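Local structure of SIRV coat protein (Sulfolobus islandicus rudivirus 1 variant YNP, 3F2E) at residues V15-L19 and R29-Q33; F35-A40 and V77-T82. The protein is the coat protein of a rod-shaped archaeal virus, here its C-terminal four-helix domain, and probably packs around the viral DNA in the virion. One frame throughout, in Å; residues are numbered along the deposited sequence. Where two conformers were deposited one is given.

Interaction 1. Residues V15-L19 and R29-Q33; sequences VSAVL and RAIYQ
In the four-helix bundle of this coat-protein domain, helices 9-22 and 29-46 follow one another in the chain and run roughly antiparallel, their segments 15-19 and 29-33 at 137° with axes 10.2 Å apart; L19 on the first meets R29 and Y32 on the second. The two methyls of L19 divide the work. L19 CD1 lies over the centre of one face of the R29 guanidinium, 3.8 Å above its plane, while L19 CD2 packs 3.8 Å from Y32 CB and comes obliquely to the ring. The R29 chain, bent at its third torsion (chi3 65°), brings the guanidinium back over L19. R29 NH1 donates to water 1 at 2.9 Å, in the guanidinium plane, and the same water donates to S16 O at 2.9 Å; R29 NH1 is also hydrogen-bonded to I24 O in the connecting loop. One turn on from R29, the Q33 amide lies against V15, Q33 CD 3.5 Å from V15 CG1. Q33 NE2 is hydrogen-bonded to A12 O, as is S16 OG in one of its two conformers. Leucine, valine and tyrosine thus close the buried side, while the arginine and glutamine ends are anchored largely through backbone carbonyls and one water.

Interaction 2. Residues F35-A40 and V77-T82; sequences FGLKVA and VTDIIT
T78 O is gripped by two donors of T82: the backbone N at 2.9 Å, and OG1, also at 2.9 Å, which comes from 45° above the carbonyl plane. T82 OG1 sits between its own backbone N and carbonyl carbon (chi1 74°), a position that folds the hydroxyl back onto the preceding turn and leaves T82 CG2 to meet V39 CG1 at 3.8 Å, the two side chains crossing at about a right angle. T82 OG1 is also hydrogen-bonded to S84 N, just past the helix. On the preceding turn, T78 OG1 is hydrogen-bonded to L74 O and lies in the plane of the F35 ring, 3.5 Å from F35 CZ. V77 CG1 reaches the same ring edge, 3.8 Å from F35 CD2. This is the central packing of the four-helix bundle: helices 29-46 and 71-82 are the second and last of the chain, and their segments 35-40 and 77-82 cross at -39° with axes 9.9 Å apart. G36 lets them close in, for V77 CG1 rests against its CA and I81 CD1 lies 3.4 Å from G36 O. Farther along, I81 CG2 packs on the CA and CB of A40. Over one face of the F35 ring lies V39 CG2 from the next turn of its own helix, offset toward the rim. Y63 of helix 50-67 meets F35 edge-to-face, and helix 9-22 adds V11 against A40 and V18 against V77.

Overall arrangement
Interactions 1 and 2 share helix 29-46, which meets helix 9-22 through residues 29-33 and helix 71-82 through residues 35-40, along little more than three turns. Their centres are about 10 Å apart, and interaction 2 lies nearer the middle of the domain, its centre about 3 Å from the centre of the chain against about 9 Å for interaction 1. The two touch through helices 9-22 and 71-82: V18 CG2 packs 3.9 Å from I80 CG2, and V15 CG2 lies 4.1 Å from V77 CG1. V15 and V18 thus join the apolar sides of the two contacts; helix 50-67 packs L59 on F35, and Y63 and F67 on I31.

Interaction 1. Residues V15-L19 and R29-Q33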
loop_
_atom_site.group_PDB
_atom_site.type_symbol
_atom_site.label_atom_id
_atom_site.label_comp_id
_atom_site.label_asym_id
_atom_site.label_seq_id
_atom_site.Cartn_x
_atom_site.Cartn_y
_atom_site.Cartn_z
ATOM N N VAL A 15 7.334 3.626 1.162
ATOM C CA VAL A 15 6.309 3.855 2.177
ATOM C C VAL A 15 6.691 5.029 3.085
ATOM O O VAL A 15 5.856 5.881 3.403
ATOM C CB VAL A 15 6.038 2.588 3.013
ATOM C CG1 VAL A 15 5.102 2.901 4.186
ATOM C CG2 VAL A 15 5.438 1.493 2.126
ATOM N N SER A 16 7.954 5.078 3.502
ATOM C CA SER A 16 8.404 6.159 4.377
ATOM C C SER A 16 8.214 7.547 3.756
ATOM O O SER A 16 7.893 8.507 4.462
ATOM C CB SER A 16 9.860 5.948 4.798
ATOM O OG SER A 16 9.954 4.893 5.740
ATOM N N ALA A 17 8.412 7.655 2.446
ATOM C CA ALA A 17 8.202 8.935 1.757
ATOM C C ALA A 17 6.755 9.400 1.925
ATOM O O ALA A 17 6.497 10.576 2.196
ATOM C CB ALA A 17 8.568 8.836 0.282
ATOM N N VAL A 18 5.810 8.472 1.778
ATOM C CA VAL A 18 4.398 8.802 1.981
ATOM C C VAL A 18 4.099 9.151 3.445
ATOM O O VAL A 18 3.377 10.112 3.733
ATOM C CB VAL A 18 3.469 7.661 1.487
ATOM C CG1 VAL A 18 2.018 7.969 1.827
ATOM C CG2 VAL A 18 3.640 7.462 -0.020
ATOM N N LEU A 19 4.651 8.374 4.376
ATOM C CA LEU A 19 4.423 8.642 5.789
ATOM C C LEU A 19 4.928 10.038 6.178
ATOM O O LEU A 19 4.319 10.721 7.009
ATOM C CB LEU A 19 5.027 7.538 6.666
ATOM C CG LEU A 19 4.427 6.147 6.411
ATOM C CD1 LEU A 19 5.031 5.101 7.350
ATOM C CD2 LEU A 19 2.905 6.160 6.532
ATOM N N ARG A 29 3.043 3.614 11.993
ATOM C CA ARG A 29 3.833 3.441 10.772
ATOM C C ARG A 29 3.797 1.989 10.309
ATOM O O ARG A 29 3.801 1.707 9.104
ATOM C CB ARG A 29 5.287 3.864 10.987
ATOM C CG ARG A 29 5.487 5.359 11.193
ATOM C CD ARG A 29 6.951 5.662 11.506
ATOM N NE ARG A 29 7.834 5.346 10.385
ATOM C CZ ARG A 29 8.102 6.184 9.386
ATOM N NH1 ARG A 29 7.542 7.386 9.368
ATOM N NH2 ARG A 29 8.927 5.822 8.405
ATOM N N ALA A 30 3.774 1.076 11.278
ATOM C CA ALA A 30 3.833 -0.355 11.000
ATOM C C ALA A 30 2.653 -0.835 10.169
ATOM O O ALA A 30 2.798 -1.755 9.362
ATOM C CB ALA A 30 3.926 -1.154 12.310
ATOM N N ILE A 31 1.490 -0.220 10.371
ATOM C CA ILE A 31 0.294 -0.539 9.588
ATOM C C ILE A 31 0.581 -0.357 8.097
ATOM O O ILE A 31 0.287 -1.224 7.265
ATOM C CB ILE A 31 -0.887 0.390 9.961
ATOM C CG1 ILE A 31 -1.253 0.250 11.440
ATOM C CG2 ILE A 31 -2.101 0.106 9.082
ATOM C CD1 ILE A 31 -2.284 1.275 11.898
ATOM N N TYR A 32 1.172 0.784 7.766
ATOM C CA TYR A 32 1.379 1.141 6.370
ATOM C C TYR A 32 2.569 0.410 5.742
ATOM O O TYR A 32 2.537 0.073 4.557
ATOM C CB TYR A 32 1.476 2.669 6.228
ATOM C CG TYR A 32 0.234 3.342 6.777
ATOM C CD1 TYR A 32 -0.950 3.358 6.040
ATOM C CD2 TYR A 32 0.223 3.911 8.048
ATOM C CE1 TYR A 32 -2.106 3.938 6.549
ATOM C CE2 TYR A 32 -0.927 4.502 8.563
ATOM C CZ TYR A 32 -2.087 4.514 7.804
ATOM O OH TYR A 32 -3.239 5.093 8.306
ATOM N N GLN A 33 3.608 0.151 6.534
ATOM C CA GLN A 33 4.731 -0.648 6.057
ATOM C C GLN A 33 4.267 -2.071 5.732
ATOM O O GLN A 33 4.675 -2.644 4.723
ATOM C CB GLN A 33 5.877 -0.665 7.073
ATOM C CG GLN A 33 6.593 0.679 7.234
ATOM C CD GLN A 33 7.466 1.054 6.037
ATOM O OE1 GLN A 33 7.513 0.347 5.025
ATOM N NE2 GLN A 33 8.174 2.180 6.158
HETATM O O HOH W 1 8.775 8.802 7.195
#

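Interaction 2. Residues F35-A40 and V77-T82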
loop_
_atom_site.group_PDB
_atom_site.type_symbol
_atom_site.label_atom_id
_atom_site.label_comp_id
_atom_site.label_asym_id
_atom_site.label_seq_id
_atom_site.Cartn_x
_atom_site.Cartn_y
_atom_site.Cartn_z
ATOM N N PHE A 35 1.060 -3.084 4.990
ATOM C CA PHE A 35 0.222 -2.964 3.801
ATOM C C PHE A 35 1.087 -2.846 2.547
ATOM O O PHE A 35 0.868 -3.545 1.560
ATOM C CB PHE A 35 -0.695 -1.739 3.924
ATOM C CG PHE A 35 -1.474 -1.427 2.675
ATOM C CD1 PHE A 35 -2.658 -2.088 2.395
ATOM C CD2 PHE A 35 -1.031 -0.444 1.791
ATOM C CE1 PHE A 35 -3.390 -1.788 1.246
ATOM C CE2 PHE A 35 -1.752 -0.142 0.647
ATOM C CZ PHE A 35 -2.936 -0.813 0.372
ATOM N N GLY A 36 2.075 -1.956 2.588
ATOM C CA GLY A 36 2.941 -1.742 1.440
ATOM C C GLY A 36 3.684 -2.992 0.994
ATOM O O GLY A 36 3.776 -3.276 -0.200
ATOM N N LEU A 37 4.220 -3.743 1.953
ATOM C CA LEU A 37 4.925 -4.987 1.635
ATOM C C LEU A 37 3.995 -5.997 0.956
ATOM O O LEU A 37 4.385 -6.675 -0.008
ATOM C CB LEU A 37 5.541 -5.591 2.898
ATOM C CG LEU A 37 6.292 -6.909 2.688
ATOM C CD1 LEU A 37 7.336 -6.777 1.585
ATOM C CD2 LEU A 37 6.929 -7.379 3.991
ATOM N N LYS A 38 2.766 -6.093 1.450
ATOM C CA LYS A 38 1.792 -7.005 0.845
ATOM C C LYS A 38 1.426 -6.583 -0.583
ATOM O O LYS A 38 1.283 -7.425 -1.475
ATOM C CB LYS A 38 0.547 -7.140 1.727
ATOM C CG LYS A 38 0.801 -7.873 3.046
ATOM C CD LYS A 38 -0.500 -8.130 3.797
ATOM C CE LYS A 38 -0.234 -8.757 5.152
ATOM N NZ LYS A 38 0.478 -10.058 5.021
ATOM N N VAL A 39 1.278 -5.279 -0.808
ATOM C CA VAL A 39 1.002 -4.788 -2.158
ATOM C C VAL A 39 2.179 -5.105 -3.094
ATOM O O VAL A 39 1.985 -5.587 -4.213
ATOM C CB VAL A 39 0.676 -3.272 -2.162
ATOM C CG1 VAL A 39 0.589 -2.742 -3.594
ATOM C CG2 VAL A 39 -0.629 -3.007 -1.401
ATOM N N ALA A 40 3.400 -4.856 -2.627
ATOM C CA ALA A 40 4.590 -5.124 -3.439
ATOM C C ALA A 40 4.716 -6.607 -3.804
ATOM O O ALA A 40 5.002 -6.946 -4.957
ATOM C CB ALA A 40 5.851 -4.628 -2.726
ATOM N N VAL A 77 0.141 5.116 -0.758
ATOM C CA VAL A 77 1.098 4.014 -0.698
ATOM C C VAL A 77 0.973 3.105 -1.927
ATOM O O VAL A 77 1.972 2.703 -2.524
ATOM C CB VAL A 77 0.919 3.198 0.607
ATOM C CG1 VAL A 77 1.696 1.889 0.547
ATOM C CG2 VAL A 77 1.346 4.039 1.816
ATOM N N THR A 78 -0.262 2.792 -2.312
ATOM C CA THR A 78 -0.494 1.990 -3.512
ATOM C C THR A 78 0.110 2.684 -4.736
ATOM O O THR A 78 0.752 2.053 -5.582
ATOM C CB THR A 78 -1.998 1.739 -3.730
ATOM O OG1 THR A 78 -2.554 1.105 -2.565
ATOM C CG2 THR A 78 -2.223 0.852 -4.959
ATOM N N ASP A 79 -0.074 3.996 -4.802
ATOM C CA ASP A 79 0.419 4.778 -5.924
ATOM C C ASP A 79 1.947 4.760 -6.050
ATOM O O ASP A 79 2.487 4.613 -7.150
ATOM C CB ASP A 79 -0.055 6.225 -5.821
ATOM C CG ASP A 79 0.449 7.071 -6.976
ATOM O OD1 ASP A 79 -0.055 6.890 -8.106
ATOM O OD2 ASP A 79 1.372 7.893 -6.757
ATOM N N ILE A 80 2.646 4.924 -4.931
ATOM C CA ILE A 80 4.106 5.024 -4.993
ATOM C C ILE A 80 4.736 3.663 -5.309
ATOM O O ILE A 80 5.805 3.582 -5.908
ATOM C CB ILE A 80 4.704 5.680 -3.711
ATOM C CG1 ILE A 80 6.104 6.234 -4.000
ATOM C CG2 ILE A 80 4.715 4.711 -2.539
ATOM C CD1 ILE A 80 6.610 7.216 -2.956
ATOM N N ILE A 81 4.043 2.589 -4.939
ATOM C CA ILE A 81 4.539 1.244 -5.209
ATOM C C ILE A 81 4.214 0.731 -6.619
ATOM O O ILE A 81 5.079 0.143 -7.281
ATOM C CB ILE A 81 4.040 0.237 -4.146
ATOM C CG1 ILE A 81 4.594 0.610 -2.770
ATOM C CG2 ILE A 81 4.465 -1.185 -4.515
ATOM C CD1 ILE A 81 3.984 -0.185 -1.621
ATOM N N THR A 82 2.991 0.975 -7.086
ATOM C CA THR A 82 2.521 0.418 -8.361
ATOM C C THR A 82 2.443 1.409 -9.522
ATOM O O THR A 82 2.410 0.998 -10.684
ATOM C CB THR A 82 1.115 -0.213 -8.226
ATOM O OG1 THR A 82 0.130 0.824 -8.128
ATOM C CG2 THR A 82 1.041 -1.113 -7.009
#